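Local coordinates for putative cytoplasmic protein (Enterobacter cloacae, PDB 4HFK) that probably acts as a type VI secretion amidase effector of the Tae4 family, cleaving peptide bonds of bacterial peptidoglycan with a papain-like fold, at residues F28-V33 and M63-N68; F93-M98 and L136-H141; G126-T131 and C154-S159. One frame throughout, in Å; residues are numbered along the deposited sequence.

Contact 1. Residues F28-V33 and M63-N68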
loop_
_atom_site.group_PDB
_atom_site.type_symbol
_atom_site.label_atom_id
_atom_site.label_comp_id
_atom_site.label_asym_id
_atom_site.label_seq_id
_atom_site.Cartn_x
_atom_site.Cartn_y
_atom_site.Cartn_z
ATOM N N PHE A 28 11.518 14.694 33.196
ATOM C CA PHE A 28 11.890 13.998 31.971
ATOM C C PHE A 28 12.407 12.599 32.278
ATOM O O PHE A 28 12.082 11.639 31.559
ATOM C CB PHE A 28 12.916 14.783 31.153
ATOM C CG PHE A 28 13.123 14.226 29.774
ATOM C CD1 PHE A 28 12.478 14.790 28.683
ATOM C CD2 PHE A 28 13.935 13.115 29.575
ATOM C CE1 PHE A 28 12.654 14.270 27.405
ATOM C CE2 PHE A 28 14.121 12.583 28.303
ATOM C CZ PHE A 28 13.481 13.164 27.212
ATOM N N LYS A 29 13.200 12.483 33.345
ATOM C CA LYS A 29 13.745 11.191 33.769
ATOM C C LYS A 29 12.636 10.168 33.931
ATOM O O LYS A 29 12.795 8.996 33.581
ATOM C CB LYS A 29 14.484 11.315 35.117
ATOM C CG LYS A 29 15.933 11.775 35.034
ATOM C CD LYS A 29 16.600 11.750 36.419
ATOM C CE LYS A 29 16.777 10.323 36.928
ATOM N NZ LYS A 29 17.469 10.262 38.254
ATOM N N GLU A 30 11.510 10.618 34.476
ATOM C CA GLU A 30 10.398 9.720 34.767
ATOM C C GLU A 30 9.786 9.141 33.501
ATOM O O GLU A 30 9.193 8.063 33.538
ATOM C CB GLU A 30 9.334 10.442 35.600
ATOM C CG GLU A 30 9.776 10.701 37.045
ATOM C CD GLU A 30 8.997 11.814 37.708
ATOM O OE1 GLU A 30 8.214 12.499 37.007
ATOM O OE2 GLU A 30 9.181 12.015 38.931
ATOM N N VAL A 31 9.939 9.847 32.381
ATOM C CA VAL A 31 9.399 9.348 31.112
ATOM C C VAL A 31 10.493 8.996 30.102
ATOM O O VAL A 31 10.206 8.766 28.928
ATOM C CB VAL A 31 8.402 10.343 30.475
ATOM C CG1 VAL A 31 7.092 10.353 31.243
ATOM C CG2 VAL A 31 9.006 11.741 30.432
ATOM N N ASN A 32 11.744 8.941 30.560
ATOM C CA ASN A 32 12.856 8.534 29.696
ATOM C C ASN A 32 12.894 7.011 29.554
ATOM O O ASN A 32 13.877 6.368 29.928
ATOM C CB ASN A 32 14.183 9.039 30.273
ATOM C CG ASN A 32 15.347 8.870 29.309
ATOM O OD1 ASN A 32 15.169 8.920 28.095
ATOM N ND2 ASN A 32 16.550 8.672 29.852
ATOM N N VAL A 33 11.806 6.445 29.037
ATOM C CA VAL A 33 11.661 5.002 28.867
ATOM C C VAL A 33 10.964 4.786 27.531
ATOM O O VAL A 33 10.469 5.755 26.947
ATOM C CB VAL A 33 10.836 4.398 30.014
ATOM C CG1 VAL A 33 11.638 4.418 31.310
ATOM C CG2 VAL A 33 9.538 5.181 30.199
ATOM N N MET A 63 7.725 15.442 26.337
ATOM C CA MET A 63 7.866 16.866 26.619
ATOM C C MET A 63 6.536 17.453 27.086
ATOM O O MET A 63 6.522 18.428 27.836
ATOM C CB MET A 63 8.421 17.631 25.408
ATOM C CG MET A 63 8.925 19.041 25.737
ATOM S SD MET A 63 10.221 19.110 27.009
ATOM C CE MET A 63 11.385 17.943 26.299
ATOM N N SER A 64 5.428 16.851 26.649
ATOM C CA SER A 64 4.100 17.255 27.103
ATOM C C SER A 64 3.984 16.969 28.594
ATOM O O SER A 64 3.448 17.779 29.348
ATOM C CB SER A 64 3.006 16.475 26.370
ATOM O OG SER A 64 2.918 16.855 25.013
ATOM N N TYR A 65 4.482 15.805 29.006
ATOM C CA TYR A 65 4.515 15.436 30.419
ATOM C C TYR A 65 5.346 16.424 31.231
ATOM O O TYR A 65 4.928 16.864 32.310
ATOM C CB TYR A 65 5.102 14.033 30.598
ATOM C CG TYR A 65 5.277 13.636 32.048
ATOM C CD1 TYR A 65 4.185 13.297 32.832
ATOM C CD2 TYR A 65 6.532 13.595 32.624
ATOM C CE1 TYR A 65 4.344 12.932 34.164
ATOM C CE2 TYR A 65 6.709 13.230 33.942
ATOM C CZ TYR A 65 5.612 12.901 34.709
ATOM O OH TYR A 65 5.795 12.538 36.024
ATOM N N VAL A 66 6.528 16.759 30.717
ATOM C CA VAL A 66 7.431 17.670 31.423
ATOM C C VAL A 66 6.762 19.023 31.630
ATOM O O VAL A 66 6.748 19.569 32.742
ATOM C CB VAL A 66 8.746 17.883 30.649
ATOM C CG1 VAL A 66 9.571 19.003 31.296
ATOM C CG2 VAL A 66 9.550 16.584 30.583
ATOM N N LEU A 67 6.216 19.561 30.545
ATOM C CA LEU A 67 5.620 20.885 30.569
ATOM C C LEU A 67 4.410 20.895 31.500
ATOM O O LEU A 67 4.264 21.806 32.320
ATOM C CB LEU A 67 5.215 21.306 29.155
ATOM C CG LEU A 67 6.366 21.644 28.197
ATOM C CD1 LEU A 67 5.869 21.906 26.772
ATOM C CD2 LEU A 67 7.122 22.850 28.719
ATOM N N ASN A 68 3.555 19.879 31.378
ATOM C CA ASN A 68 2.371 19.756 32.227
ATOM C C ASN A 68 2.714 19.772 33.713
ATOM O O ASN A 68 1.976 20.337 34.522
ATOM C CB ASN A 68 1.613 18.468 31.907
ATOM C CG ASN A 68 0.580 18.647 30.805
ATOM O OD1 ASN A 68 -0.143 19.642 30.768
ATOM N ND2 ASN A 68 0.504 17.675 29.907
#
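Tyr65 and Glu30 meet where the end of helix 21-30 and the turn after it pack on helix 59-68, two helices of what is probably a papain-like (clan CA) fold: Tyr65 OH donates to Glu30 OE1 across 2.6 Å. The carboxylate lies at the edge of the phenol ring, its plane turned 61° from the ring, and the hydroxyl reaches OE1 from above the carboxylate plane. Val31 lays CG1 over one face of the same ring, 4.0 Å from the Tyr65 centroid, a CH-pi contact. Tyr65 reaches both partners because its CG swings anti to the backbone N (chi1 175°), carrying the ring out from helix 59-68 toward helix 21-30.

Earlier on helix 21-30, Phe28 adds further apolar packing. Val66 CG2 rests 3.9 Å from Phe28 CB, where the CA atoms of the two residues are 5.8 Å apart. Met63 is bent at both chi2 and chi3, which brings its methyl CE to the edge of the Phe28 ring, 4.0 Å from CE1.

Two arginines grip segment 28-33 from the second shell. Arg27 forms a salt bridge with Glu30 OE2, so the carboxylate is shared between a phenol and a guanidinium group, which would favour its ionised form. Arg62 bonds the carbonyl oxygens of Val31 and Val33, tying the chain beyond helix 21-30 to helix 59-68. Around this helix pair, Phe28 packs on Thr143 and Leu144 of strand 140-145, Met63 reaches Val142 of that strand and Met98 of helix 95-106, and Tyr65 touches Tyr91 of strand 90-92.

Contact 2. Residues F93-M98 and L136-H141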
loop_
_atom_site.group_PDB
_atom_site.type_symbol
_atom_site.label_atom_id
_atom_site.label_comp_id
_atom_site.label_asym_id
_atom_site.label_seq_id
_atom_site.Cartn_x
_atom_site.Cartn_y
_atom_site.Cartn_z
ATOM N N PHE A 93 0.871 14.501 20.397
ATOM C CA PHE A 93 1.476 13.305 19.814
ATOM C C PHE A 93 2.249 13.566 18.516
ATOM O O PHE A 93 2.820 12.641 17.935
ATOM C CB PHE A 93 0.431 12.202 19.612
ATOM C CG PHE A 93 -0.691 12.585 18.691
ATOM C CD1 PHE A 93 -0.627 12.276 17.337
ATOM C CD2 PHE A 93 -1.821 13.234 19.180
ATOM C CE1 PHE A 93 -1.663 12.615 16.473
ATOM C CE2 PHE A 93 -2.872 13.589 18.318
ATOM C CZ PHE A 93 -2.790 13.274 16.963
ATOM N N ARG A 94 2.285 14.820 18.072
ATOM C CA ARG A 94 3.020 15.164 16.854
ATOM C C ARG A 94 4.176 16.073 17.236
ATOM O O ARG A 94 3.973 17.097 17.902
ATOM C CB ARG A 94 2.114 15.885 15.837
ATOM C CG ARG A 94 0.904 15.081 15.365
ATOM C CD ARG A 94 0.325 15.630 14.044
ATOM N NE ARG A 94 -0.616 14.675 13.460
ATOM C CZ ARG A 94 -1.943 14.782 13.527
ATOM N NH1 ARG A 94 -2.508 15.834 14.111
ATOM N NH2 ARG A 94 -2.708 13.840 12.987
ATOM N N VAL A 95 5.388 15.719 16.827
ATOM C CA VAL A 95 6.540 16.524 17.226
ATOM C C VAL A 95 6.480 17.923 16.597
ATOM O O VAL A 95 6.934 18.903 17.205
ATOM C CB VAL A 95 7.885 15.806 16.937
ATOM C CG1 VAL A 95 8.192 15.776 15.448
ATOM C CG2 VAL A 95 9.019 16.481 17.696
ATOM N N LYS A 96 5.887 18.032 15.404
ATOM C CA LYS A 96 5.787 19.341 14.740
ATOM C C LYS A 96 4.955 20.326 15.573
ATOM O O LYS A 96 5.244 21.525 15.611
ATOM C CB LYS A 96 5.225 19.213 13.308
ATOM C CG LYS A 96 3.719 18.898 13.215
ATOM C CD LYS A 96 3.274 18.546 11.769
ATOM C CE LYS A 96 1.737 18.401 11.718
ATOM N NZ LYS A 96 1.188 17.716 10.499
ATOM N N ASP A 97 3.938 19.813 16.260
ATOM C CA ASP A 97 3.101 20.640 17.124
ATOM C C ASP A 97 3.874 21.083 18.363
ATOM O O ASP A 97 3.742 22.225 18.814
ATOM C CB ASP A 97 1.859 19.865 17.565
ATOM C CG ASP A 97 0.855 19.677 16.449
ATOM O OD1 ASP A 97 1.042 20.278 15.375
ATOM O OD2 ASP A 97 -0.130 18.932 16.650
ATOM N N MET A 98 4.661 20.178 18.936
ATOM C CA MET A 98 5.435 20.537 20.131
ATOM C C MET A 98 6.479 21.604 19.773
ATOM O O MET A 98 6.700 22.557 20.524
ATOM C CB MET A 98 6.109 19.303 20.748
ATOM C CG MET A 98 7.041 19.612 21.928
ATOM S SD MET A 98 6.247 20.443 23.330
ATOM C CE MET A 98 4.955 19.280 23.764
ATOM N N LEU A 136 11.690 10.295 8.105
ATOM C CA LEU A 136 10.406 10.421 7.415
ATOM C C LEU A 136 9.244 10.721 8.356
ATOM O O LEU A 136 8.233 11.297 7.937
ATOM C CB LEU A 136 10.098 9.156 6.630
ATOM C CG LEU A 136 11.167 8.850 5.595
ATOM C CD1 LEU A 136 11.082 7.394 5.234
ATOM C CD2 LEU A 136 10.995 9.738 4.367
ATOM N N ASP A 137 9.385 10.323 9.618
ATOM C CA ASP A 137 8.283 10.437 10.570
ATOM C C ASP A 137 8.388 11.648 11.494
ATOM O O ASP A 137 7.524 11.850 12.353
ATOM C CB ASP A 137 8.180 9.167 11.433
ATOM C CG ASP A 137 9.356 9.011 12.382
ATOM O OD1 ASP A 137 10.514 9.124 11.922
ATOM O OD2 ASP A 137 9.127 8.777 13.590
ATOM N N ALA A 138 9.445 12.447 11.337
ATOM C CA ALA A 138 9.713 13.521 12.296
ATOM C C ALA A 138 10.615 14.616 11.735
ATOM O O ALA A 138 11.700 14.333 11.220
ATOM C CB ALA A 138 10.321 12.932 13.587
ATOM N N THR A 139 10.166 15.865 11.841
ATOM C CA THR A 139 10.961 17.006 11.378
ATOM C C THR A 139 12.072 17.358 12.361
ATOM O O THR A 139 12.977 18.139 12.040
ATOM C CB THR A 139 10.092 18.269 11.174
ATOM O OG1 THR A 139 9.280 18.491 12.337
ATOM C CG2 THR A 139 9.197 18.116 9.950
ATOM N N GLY A 140 11.991 16.808 13.568
ATOM C CA GLY A 140 13.045 17.023 14.547
ATOM C C GLY A 140 12.894 16.280 15.861
ATOM O O GLY A 140 12.042 15.399 15.993
ATOM N N HIS A 141 13.731 16.645 16.832
ATOM C CA HIS A 141 13.726 16.026 18.153
ATOM C C HIS A 141 13.746 17.114 19.224
ATOM O O HIS A 141 14.527 18.075 19.137
ATOM C CB HIS A 141 14.948 15.109 18.325
ATOM C CG HIS A 141 14.986 14.396 19.646
ATOM N ND1 HIS A 141 14.170 13.328 19.937
ATOM C CD2 HIS A 141 15.740 14.612 20.751
ATOM C CE1 HIS A 141 14.421 12.906 21.168
ATOM N NE2 HIS A 141 15.367 13.668 21.681
#
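Val95 sets its two methyls against the backbone and side chains of Ala138-Gly140, where the first turn of helix 95-106 meets the loop leading into edge strand 140-145 of the antiparallel sheet, in what is probably a papain-like fold. At chi1 73°, CG1 stands between the backbone N and the carbonyl carbon, which places it 4.0 Å from Ala138 CB; CG2, trans to the N, lies 3.6 Å from Gly140 O. At Gly140 it is thus the carbonyl oxygen that Val95 meets. Backbones come equally near at two places, Val95 with Ala138 and Lys96 with Thr139, each pair 6.6 Å apart at CA.

Arg94 is the N-cap residue of the helix. Around this junction the assembly closes in: Arg94 NE and NH2 bond Leu45 O and Leu50 O of a neighbouring chain, and Glu46 of that chain accepts from Val95 N. On the loop side, Asp137 OD2 bonds Thr73 OG1 of a second neighbouring chain. The surface buried within this chain is modest, 159 Å².

Lys96 extends away from the loop, and its NZ bonds Asn49 OD1 and Glu46 O of the same neighbouring chain that meets Arg94. Of the Lys96 side chain, CB lies nearest the loop, 4.2 Å from Thr139 OG1.

Contact 3. Residues G126-T131 and C154-S159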
loop_
_atom_site.group_PDB
_atom_site.type_symbol
_atom_site.label_atom_id
_atom_site.label_comp_id
_atom_site.label_asym_id
_atom_site.label_seq_id
_atom_site.Cartn_x
_atom_site.Cartn_y
_atom_site.Cartn_z
ATOM N N GLY A 126 18.811 23.875 29.461
ATOM C CA GLY A 126 17.430 24.159 29.116
ATOM C C GLY A 126 16.815 23.211 28.106
ATOM O O GLY A 126 17.179 22.037 28.023
ATOM N N ILE A 127 15.867 23.731 27.338
ATOM C CA ILE A 127 15.134 22.931 26.367
ATOM C C ILE A 127 15.728 23.148 24.988
ATOM O O ILE A 127 15.937 24.289 24.579
ATOM C CB ILE A 127 13.648 23.335 26.343
ATOM C CG1 ILE A 127 13.002 23.032 27.694
ATOM C CG2 ILE A 127 12.908 22.614 25.220
ATOM C CD1 ILE A 127 11.574 23.577 27.815
ATOM N N ILE A 128 16.008 22.059 24.274
ATOM C CA ILE A 128 16.610 22.174 22.945
ATOM C C ILE A 128 15.800 21.427 21.884
ATOM O O ILE A 128 15.200 20.377 22.158
ATOM C CB ILE A 128 18.088 21.695 22.945
ATOM C CG1 ILE A 128 18.808 22.088 21.647
ATOM C CG2 ILE A 128 18.174 20.191 23.194
ATOM C CD1 ILE A 128 20.341 21.945 21.731
ATOM N N ILE A 129 15.773 21.993 20.683
ATOM C CA ILE A 129 15.114 21.372 19.549
ATOM C C ILE A 129 16.135 21.202 18.446
ATOM O O ILE A 129 16.795 22.174 18.055
ATOM C CB ILE A 129 14.008 22.267 18.977
ATOM C CG1 ILE A 129 12.952 22.575 20.042
ATOM C CG2 ILE A 129 13.383 21.604 17.749
ATOM C CD1 ILE A 129 11.877 23.548 19.555
ATOM N N PHE A 130 16.272 19.976 17.949
ATOM C CA PHE A 130 17.114 19.715 16.792
ATOM C C PHE A 130 16.172 19.508 15.625
ATOM O O PHE A 130 15.319 18.632 15.682
ATOM C CB PHE A 130 17.927 18.437 16.992
ATOM C CG PHE A 130 18.737 18.429 18.253
ATOM C CD1 PHE A 130 19.976 19.060 18.300
ATOM C CD2 PHE A 130 18.257 17.804 19.401
ATOM C CE1 PHE A 130 20.731 19.063 19.470
ATOM C CE2 PHE A 130 19.006 17.801 20.576
ATOM C CZ PHE A 130 20.245 18.429 20.612
ATOM N N THR A 131 16.321 20.301 14.569
ATOM C CA THR A 131 15.513 20.106 13.369
ATOM C C THR A 131 16.423 19.784 12.192
ATOM O O THR A 131 17.581 20.198 12.174
ATOM C CB THR A 131 14.668 21.348 13.054
ATOM O OG1 THR A 131 15.523 22.489 12.968
ATOM C CG2 THR A 131 13.650 21.583 14.158
ATOM N N CYS A 154 21.139 13.302 22.168
ATOM C CA CYS A 154 21.295 14.547 21.417
ATOM C C CYS A 154 21.289 14.252 19.922
ATOM O O CYS A 154 21.501 13.113 19.513
ATOM C CB CYS A 154 22.586 15.262 21.815
ATOM S SG CYS A 154 22.562 15.903 23.521
ATOM N N HIS A 155 21.021 15.274 19.112
ATOM C CA HIS A 155 21.087 15.129 17.663
ATOM C C HIS A 155 21.783 16.332 17.027
ATOM O O HIS A 155 21.249 16.985 16.121
ATOM C CB HIS A 155 19.690 14.874 17.068
ATOM C CG HIS A 155 19.076 13.594 17.543
ATOM N ND1 HIS A 155 19.450 12.361 17.055
ATOM C CD2 HIS A 155 18.151 13.350 18.509
ATOM C CE1 HIS A 155 18.766 11.412 17.674
ATOM N NE2 HIS A 155 17.971 11.991 18.564
ATOM N N PHE A 156 22.983 16.619 17.531
ATOM C CA PHE A 156 23.876 17.570 16.898
ATOM C C PHE A 156 24.444 16.890 15.664
ATOM O O PHE A 156 24.200 15.697 15.440
ATOM C CB PHE A 156 25.034 17.928 17.835
ATOM C CG PHE A 156 24.608 18.631 19.102
ATOM C CD1 PHE A 156 24.360 20.005 19.100
ATOM C CD2 PHE A 156 24.482 17.925 20.296
ATOM C CE1 PHE A 156 23.973 20.664 20.270
ATOM C CE2 PHE A 156 24.098 18.573 21.465
ATOM C CZ PHE A 156 23.841 19.941 21.453
ATOM N N LEU A 157 25.198 17.643 14.865
ATOM C CA LEU A 157 25.961 17.047 13.772
ATOM C C LEU A 157 26.800 15.914 14.347
ATOM O O LEU A 157 27.369 16.044 15.431
ATOM C CB LEU A 157 26.878 18.085 13.109
ATOM C CG LEU A 157 26.193 19.217 12.338
ATOM C CD1 LEU A 157 27.214 20.266 11.885
ATOM C CD2 LEU A 157 25.420 18.666 11.138
ATOM N N GLY A 158 26.842 14.789 13.645
ATOM C CA GLY A 158 27.663 13.672 14.066
ATOM C C GLY A 158 27.235 12.905 15.311
ATOM O O GLY A 158 27.973 12.010 15.751
ATOM N N SER A 159 26.075 13.231 15.887
ATOM C CA SER A 159 25.589 12.482 17.055
ATOM C C SER A 159 25.314 11.029 16.660
ATOM O O SER A 159 24.728 10.766 15.603
ATOM C CB SER A 159 24.328 13.111 17.676
ATOM O OG SER A 159 24.610 14.304 18.396
#
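The central antiparallel sheet of this probably papain-like domain is flanked here by the loop that follows strand 140-145, which packs on strand 126-133 round the ring of Phe130. The main chain at Cys154-His155 passes over one face, with His155 N 3.5 Å above the ring centre. His155 CB adds a CH-pi contact to that face, 4.3 Å from the Phe130 centroid and 28° off its normal. Ile128 CG1 lies over the opposite face, toward its rim, so strand and loop cover the two faces.

Phe130 also points its edge at Phe156 in a T-shaped pair, centroids 4.9 Å apart and planes at 78°. Ile128 CD1 approaches the same Phe156 ring, 4.0 Å from CZ. A disulfide from Cys154 to Cys150 ties the loop to itself, and the His155 ring, bonded through ND1 to Asn162, meets His141 and Trp135 edge-to-face. From Phe156 to Ser159 the chain reverses in a type II beta turn with Gly158 at positive phi (70°), closed by Ser159 N bonding Phe156 O at 3.1 Å.

Along the chain, contact 1 closes before contact 2 opens, whereas contacts 2 and 3 interlock, their segments alternating. Contacts 1 and 2 have centres about 16 Å apart and join through helix 95-106: Met98 packs on Met63, Ser64 and Leu67 of helix 59-68. Contacts 2 and 3, about 13 Å apart between centres, share the sheet, where His141 N probably bonds Phe130 O between neighbouring strands 140-145 and 126-133. Contacts 1 and 3 do not touch; their centres lie about 17 Å apart on opposite sides of the chain's centre. Contact 2 is one of the places where helices join the four-stranded sheet of what is probably a papain-like amidase.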